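Putative flavoprotein decarboxylase (Streptomyces olivoviridis, PDB 6JLS) binds flavin mononucleotide and acts as an FMN-dependent cysteine decarboxylase in the biosynthesis of thioviridamide. Local coordinates at residues G15-G25 / V44-A55; A104-G112 / R146-A154. One frame throughout, in Å; residues are numbered along the deposited sequence.

Contact 1 (G15-G25 / V44-A55); sequences GQLTLTMCLSG and VGRLHVALTPSA. With FMN (flavin mononucleotide), chain B.
Met21 and Val49 pair in register on adjacent parallel strands, 18-23 and 46-51. The methyl end of Met21 reaches Val49: CE lies 3.5 Å from CG2 of Val49. Met21 CG stands anti to the backbone N (chi1 169°), and the bend at chi3 brings CE over between Val49 and Leu47. Leu19 and Leu47 lie alongside each other and point the same way, with Leu19 CD2 3.8 Å from Leu47 CD1. This face is the tightly packed part, buried under helix 32-40, with Phe185 of helix 182-193 also touching Leu19 and Met21.

The other face is mixed. The His48 ring has Thr18 CG2 and Thr20 OG1 at its edge, near its plane. His48 ND1 bonds to the backbone N of Ser71, and Thr20 OG1 bonds to Ser93. His48 NE2 is buried without a partner. Farther along, helix 117-124 covers Cys22 and Ala50. The loose end is at the start of both strands: Gly15 and Arg46 are exposed. Arg46 sets only its CB and CG against Thr18 before its chain leads away.

Backbone bonds alternate between the strands. The Met21 N to His48 O bond measures 2.7 Å and is nearly straight at 175°. Thr52 N closes the series on Leu23 O.

Beyond the strands the chains meet at the FMN phosphate. Gly25 N donates to O3P at 2.6 Å, and Thr52 OG1 donates to the same oxygen at 2.5 Å. Thr52 OG1 also accepts from Ala55 N at 3.0 Å, an ST motif that fixes its direction. Gly25 O takes a bond from FMN O2' (2.7 Å). Such phosphate binding at the C-terminal ends of parallel strands is typical of a Rossmann-like flavoprotein fold, here built on a right-handed beta-alpha-beta unit.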
loop_
_atom_site.group_PDB
_atom_site.type_symbol
_atom_site.label_atom_id
_atom_site.label_comp_id
_atom_site.label_asym_id
_atom_site.label_seq_id
_atom_site.Cartn_x
_atom_site.Cartn_y
_atom_site.Cartn_z
ATOM N N GLY A 15 30.917 -11.988 -33.324
ATOM C CA GLY A 15 30.928 -10.723 -34.046
ATOM C C GLY A 15 29.568 -10.276 -34.553
ATOM O O GLY A 15 29.081 -9.185 -34.247
ATOM N N GLN A 16 28.958 -11.140 -35.361
ATOM C CA GLN A 16 27.678 -10.862 -35.994
ATOM C C GLN A 16 26.534 -11.621 -35.332
ATOM O O GLN A 16 25.447 -11.734 -35.908
ATOM C CB GLN A 16 27.758 -11.206 -37.480
ATOM C CG GLN A 16 28.470 -10.157 -38.308
ATOM C CD GLN A 16 27.561 -8.995 -38.631
ATOM O OE1 GLN A 16 26.549 -9.164 -39.313
ATOM N NE2 GLN A 16 27.899 -7.810 -38.129
ATOM N N LEU A 17 26.753 -12.132 -34.125
ATOM C CA LEU A 17 25.816 -13.034 -33.476
ATOM C C LEU A 17 24.943 -12.298 -32.466
ATOM O O LEU A 17 25.398 -11.380 -31.776
ATOM C CB LEU A 17 26.574 -14.164 -32.782
ATOM C CG LEU A 17 27.439 -15.025 -33.705
ATOM C CD1 LEU A 17 28.104 -16.169 -32.942
ATOM C CD2 LEU A 17 26.587 -15.558 -34.844
ATOM N N THR A 18 23.682 -12.710 -32.387
ATOM C CA THR A 18 22.761 -12.300 -31.335
ATOM C C THR A 18 22.531 -13.492 -30.414
ATOM O O THR A 18 21.955 -14.500 -30.839
ATOM C CB THR A 18 21.430 -11.823 -31.923
ATOM O OG1 THR A 18 21.646 -10.660 -32.728
ATOM C CG2 THR A 18 20.443 -11.492 -30.820
ATOM N N LEU A 19 22.971 -13.381 -29.165
ATOM C CA LEU A 19 22.811 -14.457 -28.197
ATOM C C LEU A 19 21.910 -14.023 -27.047
ATOM O O LEU A 19 22.098 -12.948 -26.464
ATOM C CB LEU A 19 24.165 -14.909 -27.645
ATOM C CG LEU A 19 24.085 -16.118 -26.709
ATOM C CD1 LEU A 19 25.206 -17.091 -26.993
ATOM C CD2 LEU A 19 24.103 -15.706 -25.241
ATOM N N THR A 20 20.948 -14.868 -26.703
ATOM C CA THR A 20 20.079 -14.631 -25.559
ATOM C C THR A 20 20.430 -15.608 -24.445
ATOM O O THR A 20 20.405 -16.829 -24.648
ATOM C CB THR A 20 18.609 -14.754 -25.948
ATOM O OG1 THR A 20 18.284 -13.715 -26.888
ATOM C CG2 THR A 20 17.717 -14.623 -24.724
ATOM N N MET A 21 20.746 -15.056 -23.278
ATOM C CA MET A 21 21.099 -15.779 -22.064
ATOM C C MET A 21 19.904 -15.787 -21.106
ATOM O O MET A 21 19.351 -14.724 -20.787
ATOM C CB MET A 21 22.314 -15.091 -21.432
ATOM C CG MET A 21 22.689 -15.522 -20.039
ATOM S SD MET A 21 24.253 -14.748 -19.481
ATOM C CE MET A 21 24.312 -13.287 -20.496
ATOM N N CYS A 22 19.496 -16.970 -20.650
ATOM C CA CYS A 22 18.386 -17.086 -19.708
ATOM C C CYS A 22 18.877 -17.558 -18.345
ATOM O O CYS A 22 19.717 -18.459 -18.250
ATOM C CB CYS A 22 17.304 -18.044 -20.217
ATOM S SG CYS A 22 16.441 -17.556 -21.741
ATOM N N LEU A 23 18.339 -16.949 -17.287
ATOM C CA LEU A 23 18.747 -17.231 -15.919
ATOM C C LEU A 23 17.562 -17.743 -15.107
ATOM O O LEU A 23 16.498 -17.113 -15.084
ATOM C CB LEU A 23 19.329 -15.980 -15.266
ATOM C CG LEU A 23 20.561 -15.368 -15.937
ATOM C CD1 LEU A 23 21.092 -14.220 -15.082
ATOM C CD2 LEU A 23 21.631 -16.425 -16.133
ATOM N N SER A 24 17.771 -18.862 -14.422
ATOM C CA SER A 24 16.796 -19.607 -13.630
ATOM C C SER A 24 17.025 -19.361 -12.130
ATOM O O SER A 24 18.076 -18.874 -11.706
ATOM C CB SER A 24 16.928 -21.109 -13.962
ATOM O OG SER A 24 15.722 -21.797 -13.773
ATOM N N GLY A 25 16.061 -19.781 -11.311
ATOM C CA GLY A 25 16.157 -19.603 -9.875
ATOM C C GLY A 25 17.134 -20.520 -9.161
ATOM O O GLY A 25 16.769 -21.265 -8.240
ATOM N N VAL A 44 30.682 -11.230 -29.151
ATOM C CA VAL A 44 29.229 -11.260 -29.274
ATOM C C VAL A 44 28.709 -9.869 -29.608
ATOM O O VAL A 44 29.059 -8.878 -28.956
ATOM C CB VAL A 44 28.588 -11.832 -28.002
ATOM C CG1 VAL A 44 27.089 -11.972 -28.192
ATOM C CG2 VAL A 44 29.212 -13.178 -27.665
ATOM N N GLY A 45 27.878 -9.796 -30.650
ATOM C CA GLY A 45 27.361 -8.547 -31.168
ATOM C C GLY A 45 26.172 -8.008 -30.403
ATOM O O GLY A 45 26.205 -6.866 -29.946
ATOM N N ARG A 46 25.110 -8.804 -30.278
ATOM C CA ARG A 46 23.954 -8.469 -29.458
ATOM C C ARG A 46 23.829 -9.502 -28.358
ATOM O O ARG A 46 23.855 -10.707 -28.626
ATOM C CB ARG A 46 22.657 -8.451 -30.253
ATOM C CG ARG A 46 22.491 -7.263 -31.121
ATOM C CD ARG A 46 21.315 -6.432 -30.678
ATOM N NE ARG A 46 21.329 -5.152 -31.373
ATOM C CZ ARG A 46 21.927 -4.062 -30.901
ATOM N NH1 ARG A 46 22.542 -4.097 -29.729
ATOM N NH2 ARG A 46 21.903 -2.935 -31.596
ATOM N N LEU A 47 23.670 -9.033 -27.129
ATOM C CA LEU A 47 23.431 -9.900 -25.989
ATOM C C LEU A 47 22.100 -9.516 -25.373
ATOM O O LEU A 47 21.858 -8.333 -25.120
ATOM C CB LEU A 47 24.548 -9.770 -24.964
ATOM C CG LEU A 47 24.443 -10.656 -23.733
ATOM C CD1 LEU A 47 24.488 -12.123 -24.142
ATOM C CD2 LEU A 47 25.587 -10.297 -22.803
ATOM N N HIS A 48 21.227 -10.506 -25.167
ATOM C CA HIS A 48 20.000 -10.337 -24.394
ATOM C C HIS A 48 20.018 -11.248 -23.175
ATOM O O HIS A 48 20.605 -12.336 -23.201
ATOM C CB HIS A 48 18.758 -10.667 -25.211
ATOM C CG HIS A 48 18.634 -9.888 -26.477
ATOM N ND1 HIS A 48 18.334 -8.543 -26.498
ATOM C CD2 HIS A 48 18.727 -10.275 -27.769
ATOM C CE1 HIS A 48 18.262 -8.132 -27.749
ATOM N NE2 HIS A 48 18.495 -9.164 -28.540
ATOM N N VAL A 49 19.336 -10.823 -22.115
ATOM C CA VAL A 49 19.235 -11.605 -20.888
ATOM C C VAL A 49 17.785 -11.610 -20.439
ATOM O O VAL A 49 17.125 -10.564 -20.452
ATOM C CB VAL A 49 20.138 -11.058 -19.766
ATOM C CG1 VAL A 49 19.984 -11.902 -18.512
ATOM C CG2 VAL A 49 21.579 -11.060 -20.212
ATOM N N ALA A 50 17.289 -12.791 -20.070
ATOM C CA ALA A 50 15.951 -12.960 -19.527
ATOM C C ALA A 50 16.056 -13.730 -18.222
ATOM O O ALA A 50 16.911 -14.618 -18.085
ATOM C CB ALA A 50 15.044 -13.719 -20.497
ATOM N N LEU A 51 15.183 -13.392 -17.267
ATOM C CA LEU A 51 15.210 -13.964 -15.925
ATOM C C LEU A 51 13.855 -14.574 -15.601
ATOM O O LEU A 51 12.811 -14.018 -15.960
ATOM C CB LEU A 51 15.558 -12.893 -14.848
ATOM C CG LEU A 51 16.962 -12.272 -14.780
ATOM C CD1 LEU A 51 17.300 -11.501 -16.036
ATOM C CD2 LEU A 51 17.070 -11.339 -13.586
ATOM N N THR A 52 13.870 -15.711 -14.933
ATOM C CA THR A 52 12.646 -16.191 -14.330
ATOM C C THR A 52 12.364 -15.387 -13.066
ATOM O O THR A 52 13.277 -14.785 -12.486
ATOM C CB THR A 52 12.764 -17.669 -13.969
ATOM O OG1 THR A 52 13.598 -17.790 -12.812
ATOM C CG2 THR A 52 13.334 -18.493 -15.135
ATOM N N PRO A 53 11.115 -15.368 -12.601
ATOM C CA PRO A 53 10.849 -14.710 -11.307
ATOM C C PRO A 53 11.751 -15.205 -10.176
ATOM O O PRO A 53 12.333 -14.375 -9.467
ATOM C CB PRO A 53 9.368 -15.025 -11.053
ATOM C CG PRO A 53 8.788 -15.154 -12.436
ATOM C CD PRO A 53 9.879 -15.802 -13.273
ATOM N N SER A 54 11.924 -16.529 -10.002
ATOM C CA SER A 54 12.794 -17.006 -8.923
ATOM C C SER A 54 14.240 -16.561 -9.104
ATOM O O SER A 54 14.948 -16.352 -8.113
ATOM C CB SER A 54 12.741 -18.526 -8.806
ATOM O OG SER A 54 11.449 -18.951 -8.419
ATOM N N ALA A 55 14.704 -16.423 -10.348
ATOM C CA ALA A 55 16.070 -15.969 -10.563
ATOM C C ALA A 55 16.312 -14.579 -9.988
ATOM O O ALA A 55 17.454 -14.259 -9.626
ATOM C CB ALA A 55 16.395 -15.980 -12.057
HETATM N N1 FMN B . 16.580 -25.467 -7.967
HETATM C C2 FMN B . 17.344 -26.072 -8.941
HETATM O O2 FMN B . 16.796 -26.760 -9.797
HETATM N N3 FMN B . 18.714 -25.913 -8.947
HETATM C C4 FMN B . 19.334 -25.145 -7.982
HETATM O O4 FMN B . 20.558 -24.997 -7.983
HETATM C C4A FMN B . 18.563 -24.534 -7.001
HETATM N N5 FMN B . 19.172 -23.762 -6.030
HETATM C C5A FMN B . 18.418 -23.154 -5.049
HETATM C C6 FMN B . 19.060 -22.389 -4.084
HETATM C C7 FMN B . 18.315 -21.762 -3.086
HETATM C C7M FMN B . 19.035 -20.938 -2.050
HETATM C C8 FMN B . 16.913 -21.906 -3.058
HETATM C C8M FMN B . 16.103 -21.230 -1.984
HETATM C C9 FMN B . 16.274 -22.682 -4.033
HETATM C C9A FMN B . 17.029 -23.308 -5.031
HETATM N N10 FMN B . 16.418 -24.085 -6.008
HETATM C C10 FMN B . 17.181 -24.694 -6.992
HETATM C "C1'" FMN B . 14.925 -24.247 -6.021
HETATM C "C2'" FMN B . 14.343 -23.306 -7.088
HETATM O "O2'" FMN B . 14.599 -21.941 -6.800
HETATM C "C3'" FMN B . 12.845 -23.512 -7.261
HETATM O "O3'" FMN B . 12.637 -24.777 -7.844
HETATM C "C4'" FMN B . 12.272 -22.399 -8.137
HETATM O "O4'" FMN B . 10.855 -22.393 -8.186
HETATM C "C5'" FMN B . 12.825 -22.481 -9.553
HETATM O "O5'" FMN B . 12.145 -21.487 -10.281
HETATM P P FMN B . 12.490 -21.188 -11.813
HETATM O O1P FMN B . 12.993 -22.461 -12.469
HETATM O O2P FMN B . 11.230 -20.737 -12.519
HETATM O O3P FMN B . 13.573 -20.141 -11.892
#

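Contact 2 (A104-G112 / R146-A154); sequences ATLGKLANG and RRNLDALRA. With FMN (flavin mononucleotide), chain B.
The amide planes of Asn111 and Asn148 stand 85° apart, nearly perpendicular. The pair sits where two helices of the alpha/beta flavoprotein fold pack together. Asn111 ND2 makes a weak bond to Asn148 OD1, 3.3 Å long and clearly bent at the hydrogen. Its stronger bond is within its own segment, to Gly107 O at 2.8 Å. That oxygen lies close to the amide plane of Asn111, so the bond helps hold the group's rotation. The Asn148 amide also approaches the backbone: its ND2 lies 3.4 Å from Gly107 CA. The same nitrogen donates to Asn111 O of the second subunit.

The segments 104-110 and 146-154 of the two helices cross at 53°, their axes 8.6 Å apart at the closest. Ala110 and Ala151 allow the close approach, and their CB atoms are 4.0 Å apart. Ala110 CB also meets Asn148 O and OD1.

Leu152 carries the apolar part. Its CG is anti to the carbonyl carbon (chi1 -72°), and its two methyls diverge toward helix 103-110. CD1 meets Leu106 CD2 at 3.5 Å, where the two side chains cross at about a right angle. CD2 lies against Leu109 CB and the backbone N of Ala110. Leu106 and Leu152 both also touch Leu131 of strand 129-133, which places this apolar layer against the sheet.

A Schellman motif with Gly112 at its C-prime position ends the first helix. Asn111 lies at the subunit interface, touching Asn111 of both the second and the third subunit. The other end of the segment faces the cofactor. The backbone N of Thr105 bonds to the hydroxyl of Thr102, and Thr105 OG1 donates to FMN O1P at 2.6 Å.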
loop_
_atom_site.group_PDB
_atom_site.type_symbol
_atom_site.label_atom_id
_atom_site.label_comp_id
_atom_site.label_asym_id
_atom_site.label_seq_id
_atom_site.Cartn_x
_atom_site.Cartn_y
_atom_site.Cartn_z
ATOM N N ALA A 104 13.018 -27.061 -12.105
ATOM C CA ALA A 104 11.673 -26.578 -12.391
ATOM C C ALA A 104 11.580 -26.080 -13.819
ATOM O O ALA A 104 10.632 -26.410 -14.540
ATOM C CB ALA A 104 11.270 -25.476 -11.405
ATOM N N THR A 105 12.571 -25.301 -14.251
ATOM C CA THR A 105 12.565 -24.779 -15.613
ATOM C C THR A 105 12.752 -25.892 -16.648
ATOM O O THR A 105 12.056 -25.915 -17.674
ATOM C CB THR A 105 13.637 -23.700 -15.746
ATOM O OG1 THR A 105 13.174 -22.532 -15.074
ATOM C CG2 THR A 105 13.889 -23.350 -17.203
ATOM N N LEU A 106 13.687 -26.814 -16.400
ATOM C CA LEU A 106 13.827 -27.990 -17.253
ATOM C C LEU A 106 12.522 -28.782 -17.320
ATOM O O LEU A 106 12.106 -29.232 -18.400
ATOM C CB LEU A 106 14.959 -28.869 -16.721
ATOM C CG LEU A 106 16.363 -28.272 -16.722
ATOM C CD1 LEU A 106 17.285 -29.134 -15.883
ATOM C CD2 LEU A 106 16.890 -28.164 -18.146
ATOM N N GLY A 107 11.854 -28.947 -16.173
ATOM C CA GLY A 107 10.613 -29.703 -16.154
ATOM C C GLY A 107 9.515 -29.025 -16.946
ATOM O O GLY A 107 8.725 -29.691 -17.623
ATOM N N LYS A 108 9.457 -27.692 -16.887
ATOM C CA LYS A 108 8.445 -26.959 -17.643
ATOM C C LYS A 108 8.715 -27.059 -19.138
ATOM O O LYS A 108 7.805 -27.350 -19.924
ATOM C CB LYS A 108 8.417 -25.497 -17.212
ATOM C CG LYS A 108 7.927 -25.222 -15.794
ATOM C CD LYS A 108 7.896 -23.714 -15.529
ATOM C CE LYS A 108 7.577 -23.418 -14.066
ATOM N NZ LYS A 108 7.555 -21.964 -13.715
ATOM N N LEU A 109 9.965 -26.821 -19.555
ATOM C CA LEU A 109 10.287 -26.917 -20.976
ATOM C C LEU A 109 10.014 -28.320 -21.483
ATOM O O LEU A 109 9.375 -28.501 -22.526
ATOM C CB LEU A 109 11.746 -26.545 -21.222
ATOM C CG LEU A 109 12.164 -25.125 -20.841
ATOM C CD1 LEU A 109 13.690 -24.935 -20.917
ATOM C CD2 LEU A 109 11.446 -24.114 -21.723
ATOM N N ALA A 110 10.460 -29.323 -20.724
ATOM C CA ALA A 110 10.283 -30.710 -21.110
ATOM C C ALA A 110 8.823 -31.055 -21.337
ATOM O O ALA A 110 8.527 -31.993 -22.085
ATOM C CB ALA A 110 10.867 -31.626 -20.038
ATOM N N ASN A 111 7.897 -30.333 -20.706
ATOM C CA ASN A 111 6.480 -30.660 -20.801
ATOM C C ASN A 111 5.675 -29.573 -21.502
ATOM O O ASN A 111 4.443 -29.580 -21.429
ATOM C CB ASN A 111 5.904 -30.954 -19.413
ATOM C CG ASN A 111 6.455 -32.241 -18.819
ATOM O OD1 ASN A 111 5.991 -33.343 -19.140
ATOM N ND2 ASN A 111 7.466 -32.112 -17.970
ATOM N N GLY A 112 6.348 -28.652 -22.192
ATOM C CA GLY A 112 5.686 -27.611 -22.963
ATOM C C GLY A 112 4.870 -26.611 -22.164
ATOM O O GLY A 112 3.894 -26.072 -22.699
ATOM N N ARG A 146 15.367 -37.365 -15.182
ATOM C CA ARG A 146 15.958 -38.079 -16.309
ATOM C C ARG A 146 15.051 -38.022 -17.529
ATOM O O ARG A 146 15.507 -37.754 -18.650
ATOM C CB ARG A 146 16.217 -39.536 -15.947
ATOM C CG ARG A 146 17.171 -39.813 -14.811
ATOM C CD ARG A 146 17.561 -41.317 -14.828
ATOM N NE ARG A 146 16.663 -42.216 -14.083
ATOM C CZ ARG A 146 15.636 -42.901 -14.604
ATOM N NH1 ARG A 146 15.319 -42.799 -15.894
ATOM N NH2 ARG A 146 14.910 -43.691 -13.820
ATOM N N ARG A 147 13.758 -38.300 -17.331
ATOM C CA ARG A 147 12.827 -38.267 -18.453
ATOM C C ARG A 147 12.690 -36.861 -19.024
ATOM O O ARG A 147 12.557 -36.695 -20.242
ATOM C CB ARG A 147 11.456 -38.800 -18.032
ATOM C CG ARG A 147 11.409 -40.301 -17.759
ATOM C CD ARG A 147 9.966 -40.814 -17.740
ATOM N NE ARG A 147 9.127 -40.004 -16.861
ATOM C CZ ARG A 147 9.015 -40.223 -15.556
ATOM N NH1 ARG A 147 9.684 -41.219 -15.004
ATOM N NH2 ARG A 147 8.247 -39.441 -14.802
ATOM N N ASN A 148 12.717 -35.840 -18.170
ATOM C CA ASN A 148 12.652 -34.482 -18.683
ATOM C C ASN A 148 13.846 -34.182 -19.583
ATOM O O ASN A 148 13.694 -33.569 -20.649
ATOM C CB ASN A 148 12.567 -33.494 -17.518
ATOM C CG ASN A 148 11.214 -33.506 -16.840
ATOM O OD1 ASN A 148 10.215 -33.926 -17.425
ATOM N ND2 ASN A 148 11.169 -33.032 -15.601
ATOM N N LEU A 149 15.045 -34.607 -19.174
ATOM C CA LEU A 149 16.223 -34.429 -20.017
ATOM C C LEU A 149 16.081 -35.199 -21.334
ATOM O O LEU A 149 16.457 -34.697 -22.404
ATOM C CB LEU A 149 17.472 -34.872 -19.256
ATOM C CG LEU A 149 17.716 -34.217 -17.887
ATOM C CD1 LEU A 149 19.010 -34.730 -17.269
ATOM C CD2 LEU A 149 17.756 -32.688 -17.980
ATOM N N ASP A 150 15.515 -36.412 -21.278
ATOM C CA ASP A 150 15.182 -37.126 -22.509
ATOM C C ASP A 150 14.276 -36.287 -23.399
ATOM O O ASP A 150 14.527 -36.151 -24.602
ATOM C CB ASP A 150 14.498 -38.458 -22.198
ATOM C CG ASP A 150 15.407 -39.452 -21.494
ATOM O OD1 ASP A 150 16.647 -39.249 -21.489
ATOM O OD2 ASP A 150 14.862 -40.448 -20.955
ATOM N N ALA A 151 13.215 -35.716 -22.826
ATOM C CA ALA A 151 12.300 -34.910 -23.627
ATOM C C ALA A 151 13.004 -33.666 -24.177
ATOM O O ALA A 151 12.796 -33.292 -25.337
ATOM C CB ALA A 151 11.066 -34.535 -22.791
ATOM N N LEU A 152 13.847 -33.020 -23.362
ATOM C CA LEU A 152 14.524 -31.801 -23.800
ATOM C C LEU A 152 15.427 -32.076 -24.987
ATOM O O LEU A 152 15.565 -31.251 -25.898
ATOM C CB LEU A 152 15.327 -31.218 -22.637
ATOM C CG LEU A 152 14.393 -30.601 -21.599
ATOM C CD1 LEU A 152 15.120 -30.298 -20.322
ATOM C CD2 LEU A 152 13.731 -29.351 -22.155
ATOM N N ARG A 153 16.008 -33.244 -24.998
ATOM C CA ARG A 153 16.936 -33.645 -26.024
ATOM C C ARG A 153 16.234 -34.109 -27.293
ATOM O O ARG A 153 16.774 -33.942 -28.394
ATOM C CB ARG A 153 17.783 -34.739 -25.422
ATOM C CG ARG A 153 18.975 -35.132 -26.126
ATOM C CD ARG A 153 19.632 -36.032 -25.148
ATOM N NE ARG A 153 20.334 -35.272 -24.121
ATOM C CZ ARG A 153 20.604 -35.741 -22.909
ATOM N NH1 ARG A 153 20.185 -36.946 -22.565
ATOM N NH2 ARG A 153 21.277 -35.008 -22.034
ATOM N N ALA A 154 15.031 -34.671 -27.151
ATOM C CA ALA A 154 14.165 -34.914 -28.290
ATOM C C ALA A 154 13.703 -33.616 -28.945
ATOM O O ALA A 154 13.422 -33.620 -30.147
ATOM C CB ALA A 154 12.960 -35.748 -27.852
HETATM N N1 FMN B . 16.580 -25.467 -7.967
HETATM C C2 FMN B . 17.344 -26.072 -8.941
HETATM O O2 FMN B . 16.796 -26.760 -9.797
HETATM N N3 FMN B . 18.714 -25.913 -8.947
HETATM C C4 FMN B . 19.334 -25.145 -7.982
HETATM O O4 FMN B . 20.558 -24.997 -7.983
HETATM C C4A FMN B . 18.563 -24.534 -7.001
HETATM N N5 FMN B . 19.172 -23.762 -6.030
HETATM C C5A FMN B . 18.418 -23.154 -5.049
HETATM C C6 FMN B . 19.060 -22.389 -4.084
HETATM C C7 FMN B . 18.315 -21.762 -3.086
HETATM C C7M FMN B . 19.035 -20.938 -2.050
HETATM C C8 FMN B . 16.913 -21.906 -3.058
HETATM C C8M FMN B . 16.103 -21.230 -1.984
HETATM C C9 FMN B . 16.274 -22.682 -4.033
HETATM C C9A FMN B . 17.029 -23.308 -5.031
HETATM N N10 FMN B . 16.418 -24.085 -6.008
HETATM C C10 FMN B . 17.181 -24.694 -6.992
HETATM C "C1'" FMN B . 14.925 -24.247 -6.021
HETATM C "C2'" FMN B . 14.343 -23.306 -7.088
HETATM O "O2'" FMN B . 14.599 -21.941 -6.800
HETATM C "C3'" FMN B . 12.845 -23.512 -7.261
HETATM O "O3'" FMN B . 12.637 -24.777 -7.844
HETATM C "C4'" FMN B . 12.272 -22.399 -8.137
HETATM O "O4'" FMN B . 10.855 -22.393 -8.186
HETATM C "C5'" FMN B . 12.825 -22.481 -9.553
HETATM O "O5'" FMN B . 12.145 -21.487 -10.281
HETATM P P FMN B . 12.490 -21.188 -11.813
HETATM O O1P FMN B . 12.993 -22.461 -12.469
HETATM O O2P FMN B . 11.230 -20.737 -12.519
HETATM O O3P FMN B . 13.573 -20.141 -11.892
#

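How the contacts relate
Contact 1 lies in the core and contact 2 toward the periphery, about 20 Å away between centres, though both are largely buried. Contact 1 joins two neighbouring strands, so its chemistry is a regular ladder of backbone bonds, with an apolar layer on one face of the sheet and a mixed one on the other. Contact 2 joins two helices through side chains, with one weak amide bond, and other subunits complete its polar edge. They share no helix or strand. They meet at the FMN phosphate, where Ser24 OG and Thr105 OG1 are 3.0 Å apart, probably hydrogen-bonded. Contact 1 offers a backbone N-H and the hydroxyl of Thr52; contact 2 adds the hydroxyl of a helix residue.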